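Local coordinates for protein glyoxylate reductase (Paecilomyces sp. J18, PDB 3WNV) that reduces glyoxylate, presumably to glycolate with a nicotinamide cofactor, as a member of the D-isomer specific 2-hydroxyacid dehydrogenase family, at residues F121-A126 with V238-A243; R255-E258 with S264-L267. All blocks are in the same frame, centred on the assembly; numbering follows the deposited sequence.

Contact 1 of 2, residues F121-A126 with V238-A243; sequences FLMIGA and VIVNTA
M123 and V240 bring helix and strand closest, their CA atoms 6.4 Å apart, and the pairing moves from V240 back to V238 as the helix advances to A126, so the two elements run in broadly opposite directions, steeply inclined to each other. This is Rossmann-type alpha/beta packing: helix 112-127 lies across one face of the parallel sheet of the NAD-binding domain, over strand 237-241. The contact is wholly apolar and carried largely by methyl groups. At the far end of the helical segment, A126 CB meets V238 CG1 at 3.7 Å. In the middle, V240 sends CG2 up against the helix backbone, where it touches M123 CA at 4.0 Å and CB almost equally. With CG anti to the backbone N (chi1 -177°) and a bend at chi3, the thioether of M123 turns away from strand 237-241 and reaches M178 and V210; only the base of this side chain serves the contact. L122 and T242 lie alongside each other, pointing opposite ways, with L122 CD1 3.9 Å from T242 CG2. T242 also touches T115 and A119 on the preceding turns of the helix, and L122 continues to L289. I239 and N241 point to the other face of the sheet, where I239 packs beside V262 and V265 and N241 beside L267. Strand 237-241 ends in an Asx turn: N241 OD1 takes the backbone N-H of A243 at 3.1 Å. The bond is fairly straight at hydrogen (159°), but its donor stands 48° out of the amide's carbonyl plane, while N241 ND2 gives a hydrogen bond to R244 O.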
loop_
_atom_site.group_PDB
_atom_site.type_symbol
_atom_site.label_atom_id
_atom_site.label_comp_id
_atom_site.label_asym_id
_atom_site.label_seq_id
_atom_site.Cartn_x
_atom_site.Cartn_y
_atom_site.Cartn_z
ATOM N N PHE A 121 3.509 0.746 15.240
ATOM C CA PHE A 121 4.950 0.717 15.515
ATOM C C PHE A 121 5.603 2.018 15.129
ATOM O O PHE A 121 6.300 2.640 15.948
ATOM C CB PHE A 121 5.606 -0.495 14.837
ATOM C CG PHE A 121 7.098 -0.579 15.043
ATOM C CD1 PHE A 121 7.601 -1.172 16.184
ATOM C CD2 PHE A 121 7.979 -0.117 14.081
ATOM C CE1 PHE A 121 8.980 -1.280 16.409
ATOM C CE2 PHE A 121 9.392 -0.217 14.266
ATOM C CZ PHE A 121 9.897 -0.829 15.450
ATOM N N LEU A 122 5.376 2.466 13.899
ATOM C CA LEU A 122 5.885 3.755 13.457
ATOM C C LEU A 122 5.408 4.940 14.294
ATOM O O LEU A 122 6.170 5.869 14.511
ATOM C CB LEU A 122 5.552 3.987 11.972
ATOM C CG LEU A 122 6.318 3.136 10.989
ATOM C CD1 LEU A 122 5.726 3.298 9.565
ATOM C CD2 LEU A 122 7.825 3.514 11.004
ATOM N N MET A 123 4.134 4.953 14.704
ATOM C CA MET A 123 3.602 6.068 15.487
ATOM C C MET A 123 4.310 6.183 16.843
ATOM O O MET A 123 4.696 7.248 17.271
ATOM C CB MET A 123 2.099 5.862 15.711
ATOM C CG MET A 123 1.455 7.027 16.462
ATOM S SD MET A 123 -0.303 6.719 16.844
ATOM C CE MET A 123 -0.193 5.528 18.194
ATOM N N ILE A 124 4.441 5.072 17.551
ATOM C CA ILE A 124 5.126 5.115 18.830
ATOM C C ILE A 124 6.605 5.514 18.614
ATOM O O ILE A 124 7.128 6.359 19.365
ATOM C CB ILE A 124 5.038 3.740 19.505
ATOM C CG1 ILE A 124 3.548 3.406 19.790
ATOM C CG2 ILE A 124 5.858 3.726 20.808
ATOM C CD1 ILE A 124 2.809 4.471 20.601
ATOM N N GLY A 125 7.235 4.987 17.561
ATOM C CA GLY A 125 8.625 5.327 17.220
ATOM C C GLY A 125 8.773 6.850 17.028
ATOM O O GLY A 125 9.744 7.481 17.514
ATOM N N ALA A 126 7.798 7.437 16.344
ATOM C CA ALA A 126 7.857 8.863 15.990
ATOM C C ALA A 126 7.629 9.714 17.232
ATOM O O ALA A 126 8.319 10.717 17.448
ATOM C CB ALA A 126 6.837 9.168 14.920
ATOM N N VAL A 238 2.520 14.970 14.355
ATOM C CA VAL A 238 3.297 13.826 13.925
ATOM C C VAL A 238 2.535 13.179 12.768
ATOM O O VAL A 238 1.314 12.942 12.855
ATOM C CB VAL A 238 3.461 12.818 15.070
ATOM C CG1 VAL A 238 4.029 11.484 14.533
ATOM C CG2 VAL A 238 4.349 13.397 16.150
ATOM N N ILE A 239 3.240 12.909 11.687
ATOM C CA ILE A 239 2.594 12.326 10.488
ATOM C C ILE A 239 3.028 10.889 10.270
ATOM O O ILE A 239 4.211 10.610 10.273
ATOM C CB ILE A 239 2.867 13.188 9.216
ATOM C CG1 ILE A 239 2.247 14.578 9.343
ATOM C CG2 ILE A 239 2.370 12.481 7.945
ATOM C CD1 ILE A 239 2.761 15.574 8.340
ATOM N N VAL A 240 2.065 9.988 10.063
ATOM C CA VAL A 240 2.361 8.578 9.734
ATOM C C VAL A 240 1.824 8.228 8.371
ATOM O O VAL A 240 0.689 8.599 8.048
ATOM C CB VAL A 240 1.745 7.658 10.789
ATOM C CG1 VAL A 240 1.837 6.172 10.384
ATOM C CG2 VAL A 240 2.389 7.886 12.172
ATOM N N ASN A 241 2.626 7.514 7.580
ATOM C CA ASN A 241 2.209 7.043 6.277
ATOM C C ASN A 241 2.671 5.652 6.021
ATOM O O ASN A 241 3.829 5.413 5.936
ATOM C CB ASN A 241 2.788 7.960 5.197
ATOM C CG ASN A 241 2.105 7.819 3.868
ATOM O OD1 ASN A 241 1.139 7.122 3.762
ATOM N ND2 ASN A 241 2.588 8.528 2.887
ATOM N N THR A 242 1.740 4.745 5.887
ATOM C CA THR A 242 2.023 3.409 5.469
ATOM C C THR A 242 1.402 3.071 4.103
ATOM O O THR A 242 1.415 1.966 3.703
ATOM C CB THR A 242 1.578 2.383 6.491
ATOM O OG1 THR A 242 0.204 2.552 6.681
ATOM C CG2 THR A 242 2.268 2.585 7.801
ATOM N N ALA A 243 0.876 4.078 3.433
ATOM C CA ALA A 243 0.070 3.895 2.223
ATOM C C ALA A 243 0.896 3.992 0.948
ATOM O O ALA A 243 1.390 2.986 0.440
ATOM C CB ALA A 243 -1.120 4.896 2.195
#

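Contact 2 of 2, residues R255-E258 with S264-L267; sequences RALE and SVGL
S264 OG lies near two backbone carbonyls, forming a hydrogen bond with R285 O and a weaker one with A126 O, while the backbone of the same residue receives L257 from the opposite direction. The contact itself is apolar and rests on one leucine. L257 has CG anti to its carbonyl carbon (chi1 -83°), a torsion that sends the forked end from the helix to the strand. Its two methyls divide the work: CD2 lies over the main chain, 4.0 Å from S264 CA and nearly as close to S264 N, whereas CD1 reaches V265 CG1 at a looser 4.3 Å. L280 touches both L257 and V265, so helix 278-281 adds to this hydrophobic cluster, and V262 and N283 border L257 too. On the outward side of the helix, R255 NH2 forms a salt bridge with E227. The packing belongs to the beta-alpha-beta unit 237-241, 250-259, 262-267: helix 250-259 covers one face of strand 262-267, with helix 112-127 on the other and strands 237-241 and 287-288 flanking it in the sheet.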
loop_
_atom_site.group_PDB
_atom_site.type_symbol
_atom_site.label_atom_id
_atom_site.label_comp_id
_atom_site.label_asym_id
_atom_site.label_seq_id
_atom_site.Cartn_x
_atom_site.Cartn_y
_atom_site.Cartn_z
ATOM N N ARG A 255 10.736 20.367 4.410
ATOM C CA ARG A 255 10.757 21.751 4.883
ATOM C C ARG A 255 9.952 21.974 6.173
ATOM O O ARG A 255 10.306 22.813 7.000
ATOM C CB ARG A 255 10.253 22.706 3.787
ATOM C CG ARG A 255 11.054 22.608 2.493
ATOM C CD ARG A 255 10.743 23.764 1.546
ATOM N NE ARG A 255 9.389 23.685 0.990
ATOM C CZ ARG A 255 9.052 23.005 -0.113
ATOM N NH1 ARG A 255 9.961 22.316 -0.790
ATOM N NH2 ARG A 255 7.798 23.016 -0.550
ATOM N N ALA A 256 8.851 21.243 6.324
ATOM C CA ALA A 256 7.994 21.366 7.483
ATOM C C ALA A 256 8.605 20.722 8.729
ATOM O O ALA A 256 8.394 21.164 9.864
ATOM C CB ALA A 256 6.576 20.780 7.154
ATOM N N LEU A 257 9.379 19.670 8.515
ATOM C CA LEU A 257 10.170 19.082 9.598
ATOM C C LEU A 257 11.257 20.060 10.006
ATOM O O LEU A 257 11.526 20.269 11.207
ATOM C CB LEU A 257 10.793 17.771 9.106
ATOM C CG LEU A 257 9.850 16.581 9.197
ATOM C CD1 LEU A 257 10.324 15.451 8.317
ATOM C CD2 LEU A 257 9.739 16.070 10.664
ATOM N N GLU A 258 11.866 20.678 9.000
ATOM C CA GLU A 258 12.964 21.624 9.227
ATOM C C GLU A 258 12.533 22.875 9.993
ATOM O O GLU A 258 13.292 23.396 10.807
ATOM C CB GLU A 258 13.613 22.032 7.902
ATOM C CG GLU A 258 14.456 20.943 7.235
ATOM C CD GLU A 258 14.946 21.349 5.840
ATOM O OE1 GLU A 258 14.399 22.315 5.242
ATOM O OE2 GLU A 258 15.884 20.686 5.339
ATOM N N SER A 264 7.689 15.086 14.097
ATOM C CA SER A 264 8.294 13.826 13.699
ATOM C C SER A 264 7.412 13.168 12.664
ATOM O O SER A 264 6.264 13.573 12.476
ATOM C CB SER A 264 8.483 12.889 14.887
ATOM O OG SER A 264 9.230 11.739 14.463
ATOM N N VAL A 265 7.953 12.167 11.989
ATOM C CA VAL A 265 7.157 11.353 11.084
ATOM C C VAL A 265 7.471 9.890 11.324
ATOM O O VAL A 265 8.551 9.539 11.777
ATOM C CB VAL A 265 7.367 11.648 9.598
ATOM C CG1 VAL A 265 6.909 13.089 9.234
ATOM C CG2 VAL A 265 8.864 11.436 9.210
ATOM N N GLY A 266 6.493 9.057 11.002
ATOM C CA GLY A 266 6.627 7.608 11.085
ATOM C C GLY A 266 6.253 7.077 9.709
ATOM O O GLY A 266 5.066 6.926 9.406
ATOM N N LEU A 267 7.254 6.775 8.886
ATOM C CA LEU A 267 6.992 6.426 7.478
ATOM C C LEU A 267 7.419 5.020 7.124
ATOM O O LEU A 267 8.467 4.579 7.566
ATOM C CB LEU A 267 7.755 7.391 6.554
ATOM C CG LEU A 267 7.447 8.878 6.825
ATOM C CD1 LEU A 267 8.276 9.722 5.867
ATOM C CD2 LEU A 267 5.948 9.211 6.667
#

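From the N terminus, helix 112-127 comes first, and contact 1 closes a loop of 111 residues when the chain returns as strand 237-241; strands 156-160, 179-183, 197-198 and 210-213 of the same sheet are laid down in between. The chain then enters helix 250-259, and contact 2 closes a loop of only five residues, the last of the helix and the first of the strand among them. The loops follow in series and neither nest nor cross. Strands 237-241 and 262-267 are parallel neighbours, probably joined by hydrogen bonds from G266 N to I239 O (2.9 Å) and from N241 N to G266 O (3.1 Å). Together the contacts hold helices on both faces of this part of the nucleotide-binding sheet.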